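Local coordinates for 4-oxalocrotonate decarboxylase NahK (Pseudomonas putida, PDB 5D2K), which catalyses the metal-assisted decarboxylation of (3E)-2-oxohex-3-enedioate to 2-oxopent-4-enoate and CO2 in naphthalene degradation, at residues L16-L27 with V50-R61. The protein carries 1 engineered substitution. Sequence-based numbering, arbitrary orientation.
With EDO (1,2-ethanediol), chain E.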
loop_
_atom_site.group_PDB
_atom_site.type_symbol
_atom_site.label_atom_id
_atom_site.label_comp_id
_atom_site.label_asym_id
_atom_site.label_seq_id
_atom_site.Cartn_x
_atom_site.Cartn_y
_atom_site.Cartn_z
ATOM N N LEU A 16 17.023 13.570 6.505
ATOM C CA LEU A 16 17.007 14.157 5.165
ATOM C C LEU A 16 17.842 13.347 4.183
ATOM O O LEU A 16 17.420 13.104 3.058
ATOM C CB LEU A 16 17.507 15.605 5.204
ATOM C CG LEU A 16 16.771 16.538 6.171
ATOM C CD1 LEU A 16 17.288 17.965 6.037
ATOM C CD2 LEU A 16 15.265 16.495 5.990
ATOM N N ALA A 17 19.023 12.912 4.617
ATOM C CA ALA A 17 19.910 12.165 3.737
ATOM C C ALA A 17 19.421 10.732 3.477
ATOM O O ALA A 17 19.568 10.212 2.356
ATOM C CB ALA A 17 21.324 12.153 4.329
ATOM N N LEU A 18 18.835 10.096 4.491
ATOM C CA LEU A 18 18.290 8.748 4.308
ATOM C C LEU A 18 17.123 8.799 3.333
ATOM O O LEU A 18 16.965 7.907 2.490
ATOM C CB LEU A 18 17.843 8.132 5.634
ATOM C CG LEU A 18 18.947 7.450 6.440
ATOM C CD1 LEU A 18 18.473 7.126 7.845
ATOM C CD2 LEU A 18 19.353 6.172 5.711
ATOM N N ALA A 19 16.309 9.845 3.433
ATOM C CA ALA A 19 15.171 9.963 2.525
ATOM C C ALA A 19 15.627 10.059 1.072
ATOM O O ALA A 19 15.051 9.416 0.187
ATOM C CB ALA A 19 14.330 11.161 2.897
ATOM N N GLU A 20 16.670 10.849 0.831
ATOM C CA GLU A 20 17.259 10.957 -0.506
ATOM C C GLU A 20 17.797 9.608 -1.005
ATOM O O GLU A 20 17.538 9.194 -2.143
ATOM C CB GLU A 20 18.372 12.009 -0.489
ATOM C CG GLU A 20 19.091 12.164 -1.819
ATOM C CD GLU A 20 20.218 13.178 -1.746
ATOM O OE1 GLU A 20 21.025 13.105 -0.794
ATOM O OE2 GLU A 20 20.292 14.046 -2.634
ATOM N N HIS A 21 18.538 8.925 -0.141
ATOM C CA HIS A 21 19.132 7.629 -0.464
ATOM C C HIS A 21 18.066 6.581 -0.831
ATOM O O HIS A 21 18.140 5.904 -1.875
ATOM C CB HIS A 21 19.974 7.202 0.742
ATOM C CG HIS A 21 20.481 5.798 0.685
ATOM N ND1 HIS A 21 21.560 5.427 -0.092
ATOM C CD2 HIS A 21 20.080 4.682 1.336
ATOM C CE1 HIS A 21 21.786 4.136 0.069
ATOM N NE2 HIS A 21 20.907 3.661 0.933
ATOM N N ILE A 22 17.041 6.485 0.004
ATOM C CA ILE A 22 16.007 5.487 -0.203
ATOM C C ILE A 22 15.143 5.859 -1.410
ATOM O O ILE A 22 14.796 5.000 -2.233
ATOM C CB ILE A 22 15.148 5.333 1.074
ATOM C CG1 ILE A 22 16.002 4.744 2.198
ATOM C CG2 ILE A 22 13.911 4.465 0.823
ATOM C CD1 ILE A 22 15.295 4.692 3.545
ATOM N N GLU A 23 14.799 7.143 -1.531
ATOM C CA GLU A 23 14.022 7.562 -2.696
ATOM C C GLU A 23 14.777 7.315 -4.004
ATOM O O GLU A 23 14.181 6.906 -5.013
ATOM C CB GLU A 23 13.625 9.032 -2.608
ATOM C CG GLU A 23 12.643 9.352 -3.736
ATOM C CD GLU A 23 12.328 10.822 -3.883
ATOM O OE1 GLU A 23 13.242 11.667 -3.738
ATOM O OE2 GLU A 23 11.161 11.148 -4.160
ATOM N N ASN A 24 16.090 7.551 -3.995
ATOM C CA ASN A 24 16.868 7.369 -5.218
ATOM C C ASN A 24 16.857 5.919 -5.696
ATOM O O ASN A 24 16.922 5.659 -6.897
ATOM C CB ASN A 24 18.317 7.860 -5.025
ATOM C CG ASN A 24 18.440 9.355 -5.171
ATOM O OD1 ASN A 24 17.542 10.014 -5.676
ATOM N ND2 ASN A 24 19.582 9.897 -4.759
ATOM N N ALA A 25 16.758 4.971 -4.767
ATOM C CA ALA A 25 16.662 3.565 -5.150
ATOM C C ALA A 25 15.376 3.302 -5.958
ATOM O O ALA A 25 15.380 2.552 -6.930
ATOM C CB ALA A 25 16.725 2.670 -3.906
ATOM N N GLU A 26 14.278 3.940 -5.566
ATOM C CA GLU A 26 13.047 3.835 -6.334
ATOM C C GLU A 26 13.154 4.535 -7.695
ATOM O O GLU A 26 12.843 3.948 -8.750
ATOM C CB GLU A 26 11.890 4.428 -5.526
ATOM C CG GLU A 26 10.555 4.432 -6.261
ATOM C CD GLU A 26 9.960 5.825 -6.438
ATOM O OE1 GLU A 26 10.283 6.750 -5.654
ATOM O OE2 GLU A 26 9.144 5.974 -7.381
ATOM N N LEU A 27 13.578 5.798 -7.666
ATOM C CA LEU A 27 13.641 6.610 -8.883
ATOM C C LEU A 27 14.655 6.099 -9.902
ATOM O O LEU A 27 14.502 6.333 -11.101
ATOM C CB LEU A 27 13.968 8.060 -8.526
ATOM C CG LEU A 27 12.910 8.741 -7.668
ATOM C CD1 LEU A 27 13.385 10.137 -7.317
ATOM C CD2 LEU A 27 11.600 8.786 -8.433
ATOM N N VAL A 50 11.448 9.485 8.034
ATOM C CA VAL A 50 12.061 9.317 6.729
ATOM C C VAL A 50 10.987 9.201 5.638
ATOM O O VAL A 50 11.089 9.859 4.604
ATOM C CB VAL A 50 13.000 8.094 6.706
ATOM C CG1 VAL A 50 13.472 7.779 5.287
ATOM C CG2 VAL A 50 14.197 8.332 7.625
ATOM N N GLN A 51 9.959 8.389 5.877
ATOM C CA GLN A 51 8.884 8.234 4.901
ATOM C C GLN A 51 8.197 9.559 4.573
ATOM O O GLN A 51 7.958 9.874 3.396
ATOM C CB GLN A 51 7.830 7.238 5.396
ATOM C CG GLN A 51 6.780 6.938 4.314
ATOM C CD GLN A 51 5.583 6.178 4.844
ATOM O OE1 GLN A 51 4.475 6.717 4.918
ATOM N NE2 GLN A 51 5.790 4.910 5.189
ATOM N N TRP A 52 7.870 10.339 5.606
ATOM C CA TRP A 52 7.188 11.602 5.367
ATOM C C TRP A 52 8.118 12.622 4.699
ATOM O O TRP A 52 7.657 13.520 3.994
ATOM C CB TRP A 52 6.604 12.172 6.669
ATOM C CG TRP A 52 5.322 11.506 7.114
ATOM C CD1 TRP A 52 5.210 10.360 7.835
ATOM C CD2 TRP A 52 3.976 11.966 6.875
ATOM N NE1 TRP A 52 3.882 10.069 8.067
ATOM C CE2 TRP A 52 3.106 11.037 7.482
ATOM C CE3 TRP A 52 3.429 13.065 6.199
ATOM C CZ2 TRP A 52 1.712 11.175 7.443
ATOM C CZ3 TRP A 52 2.042 13.206 6.162
ATOM C CH2 TRP A 52 1.203 12.259 6.777
ATOM N N GLU A 53 9.429 12.476 4.892
ATOM C CA GLU A 53 10.364 13.335 4.179
ATOM C C GLU A 53 10.415 12.950 2.700
ATOM O O GLU A 53 10.521 13.822 1.845
ATOM C CB GLU A 53 11.758 13.282 4.813
ATOM C CG GLU A 53 12.861 13.998 4.033
ATOM C CD GLU A 53 12.645 15.479 3.770
ATOM O OE1 GLU A 53 11.771 16.127 4.400
ATOM O OE2 GLU A 53 13.393 16.007 2.910
ATOM N N ILE A 54 10.318 11.660 2.389
ATOM C CA ILE A 54 10.234 11.250 0.988
ATOM C C ILE A 54 8.961 11.826 0.371
ATOM O O ILE A 54 8.986 12.351 -0.749
ATOM C CB ILE A 54 10.263 9.716 0.838
ATOM C CG1 ILE A 54 11.622 9.165 1.308
ATOM C CG2 ILE A 54 10.026 9.319 -0.604
ATOM C CD1 ILE A 54 11.719 7.640 1.250
ATOM N N ARG A 55 7.848 11.742 1.103
ATOM C CA ARG A 55 6.614 12.385 0.644
ATOM C C ARG A 55 6.828 13.874 0.338
ATOM O O ARG A 55 6.369 14.365 -0.701
ATOM C CB ARG A 55 5.485 12.218 1.678
ATOM C CG ARG A 55 4.162 12.813 1.209
ATOM C CD ARG A 55 3.051 12.677 2.243
ATOM N NE ARG A 55 1.898 13.493 1.852
ATOM C CZ ARG A 55 0.638 13.208 2.171
ATOM N NH1 ARG A 55 0.362 12.135 2.893
ATOM N NH2 ARG A 55 -0.342 14.004 1.762
ATOM N N ARG A 56 7.532 14.582 1.230
ATOM C CA ARG A 56 7.813 15.994 1.025
ATOM C C ARG A 56 8.665 16.235 -0.234
ATOM O O ARG A 56 8.397 17.162 -1.001
ATOM C CB ARG A 56 8.509 16.600 2.251
ATOM C CG ARG A 56 8.556 18.129 2.198
ATOM C CD ARG A 56 9.731 18.695 3.003
ATOM N NE ARG A 56 11.005 18.190 2.497
ATOM C CZ ARG A 56 11.616 18.642 1.405
ATOM N NH1 ARG A 56 11.081 19.627 0.689
ATOM N NH2 ARG A 56 12.762 18.102 1.021
ATOM N N ARG A 57 9.672 15.394 -0.452
ATOM C CA ARG A 57 10.493 15.509 -1.654
ATOM C C ARG A 57 9.625 15.402 -2.910
ATOM O O ARG A 57 9.795 16.159 -3.870
ATOM C CB ARG A 57 11.584 14.432 -1.667
ATOM C CG ARG A 57 12.636 14.597 -0.561
ATOM C CD ARG A 57 13.639 13.428 -0.559
ATOM N NE ARG A 57 14.443 13.359 -1.780
ATOM C CZ ARG A 57 15.528 14.101 -2.007
ATOM N NH1 ARG A 57 15.960 14.966 -1.091
ATOM N NH2 ARG A 57 16.189 13.975 -3.151
ATOM N N LYS A 58 8.683 14.463 -2.897
ATOM C CA LYS A 58 7.845 14.262 -4.067
ATOM C C LYS A 58 6.886 15.433 -4.251
ATOM O O LYS A 58 6.697 15.901 -5.374
ATOM C CB LYS A 58 7.076 12.934 -3.964
ATOM C CG LYS A 58 7.999 11.724 -4.045
ATOM C CD LYS A 58 7.219 10.440 -4.322
ATOM C CE LYS A 58 8.125 9.220 -4.322
ATOM N NZ LYS A 58 9.258 9.337 -5.316
ATOM N N GLU A 59 6.294 15.915 -3.162
ATOM C CA GLU A 59 5.402 17.071 -3.215
ATOM C C GLU A 59 6.125 18.314 -3.732
ATOM O O GLU A 59 5.563 19.101 -4.503
ATOM C CB GLU A 59 4.807 17.355 -1.830
ATOM C CG GLU A 59 3.762 16.340 -1.357
ATOM C CD GLU A 59 3.451 16.457 0.135
ATOM O OE1 GLU A 59 4.321 16.936 0.899
ATOM O OE2 GLU A 59 2.334 16.062 0.545
ATOM N N ALA A 60 7.371 18.486 -3.281
ATOM C CA ALA A 60 8.153 19.665 -3.634
ATOM C C ALA A 60 8.477 19.721 -5.116
ATOM O O ALA A 60 8.665 20.814 -5.668
ATOM C CB ALA A 60 9.444 19.709 -2.821
ATOM N N ARG A 61 8.545 18.565 -5.771
ATOM C CA ARG A 61 8.821 18.573 -7.204
ATOM C C ARG A 61 7.542 18.477 -8.032
ATOM O O ARG A 61 7.601 18.284 -9.252
ATOM C CB ARG A 61 9.821 17.463 -7.586
ATOM C CG ARG A 61 9.327 16.015 -7.600
ATOM C CD ARG A 61 10.439 15.053 -8.073
ATOM N NE ARG A 61 11.589 15.004 -7.161
ATOM C CZ ARG A 61 11.747 14.099 -6.197
ATOM N NH1 ARG A 61 12.820 14.142 -5.405
ATOM N NH2 ARG A 61 10.827 13.160 -5.995
HETATM C C1 EDO E . -3.599 12.174 1.839
HETATM O O1 EDO E . -3.137 13.469 1.439
HETATM C C2 EDO E . -3.588 12.099 3.357
HETATM O O2 EDO E . -2.243 12.007 3.839
HETATM O O HOH W 1 15.658 15.019 1.811
HETATM O O HOH W 2 18.403 16.360 -1.451
HETATM O O HOH W 3 18.534 15.249 -4.126
HETATM O O HOH W 4 15.599 11.867 -5.066
#
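A knob-into-hole and a salt-bridge network join residues 16-27 to residues 50-60, parts of helices 12-27 and 44-60; the axes of these two segments cross at -69°, 8.5 Å apart at their closest. The knob is A19, set among V50, E53, I54 and R57; its CB lies 3.4 Å from CG of E53, and a methyl is short enough to admit the helices this close. I22 continues the apolar contact, its CD1 meeting CG1 of V50 and its CG2 meeting CD1 of I54, each pair crossing at about a right angle.

Toward the C-terminal ends, charge takes over around E23. With its CG anti to the backbone N (chi1 -171°) and the chain extended beyond, its carboxylate reaches three basic side chains. R61, just past the end of its helix, grips E23 end-on, NH1 to OE1 and NH2 to OE2, the NH2 bond 2.7 Å long and nearly straight. R57 NE gives E23 OE1 a second bond of 2.9 Å, from the face of the carboxylate opposite R61 NH1, while K58 NZ meets OE2 on its anti side. Four bonds from basic side chains, with a water also on OE1, thus hold the buried carboxylate's rotation, and the surrounding cations probably favour its ionised form. A glutamine here would probably leave R57, K58 and R61 without their shared negative charge and break up the two-pronged grip of R61. K58 NZ also bonds the syn lone pair of E26 OE1 at 2.8 Å, and Y94 OH bonds both K58 NZ and E26 OE2. CB of E20 lies over one face of the R57 guanidinium, offset from its centre, and the edge of that group carries waters bridging to E20, E23 and N24.

Within the chain, I22 and V50 pack against A165 of helix 160-165, and I54 and K58 against F90 of strand 87-92.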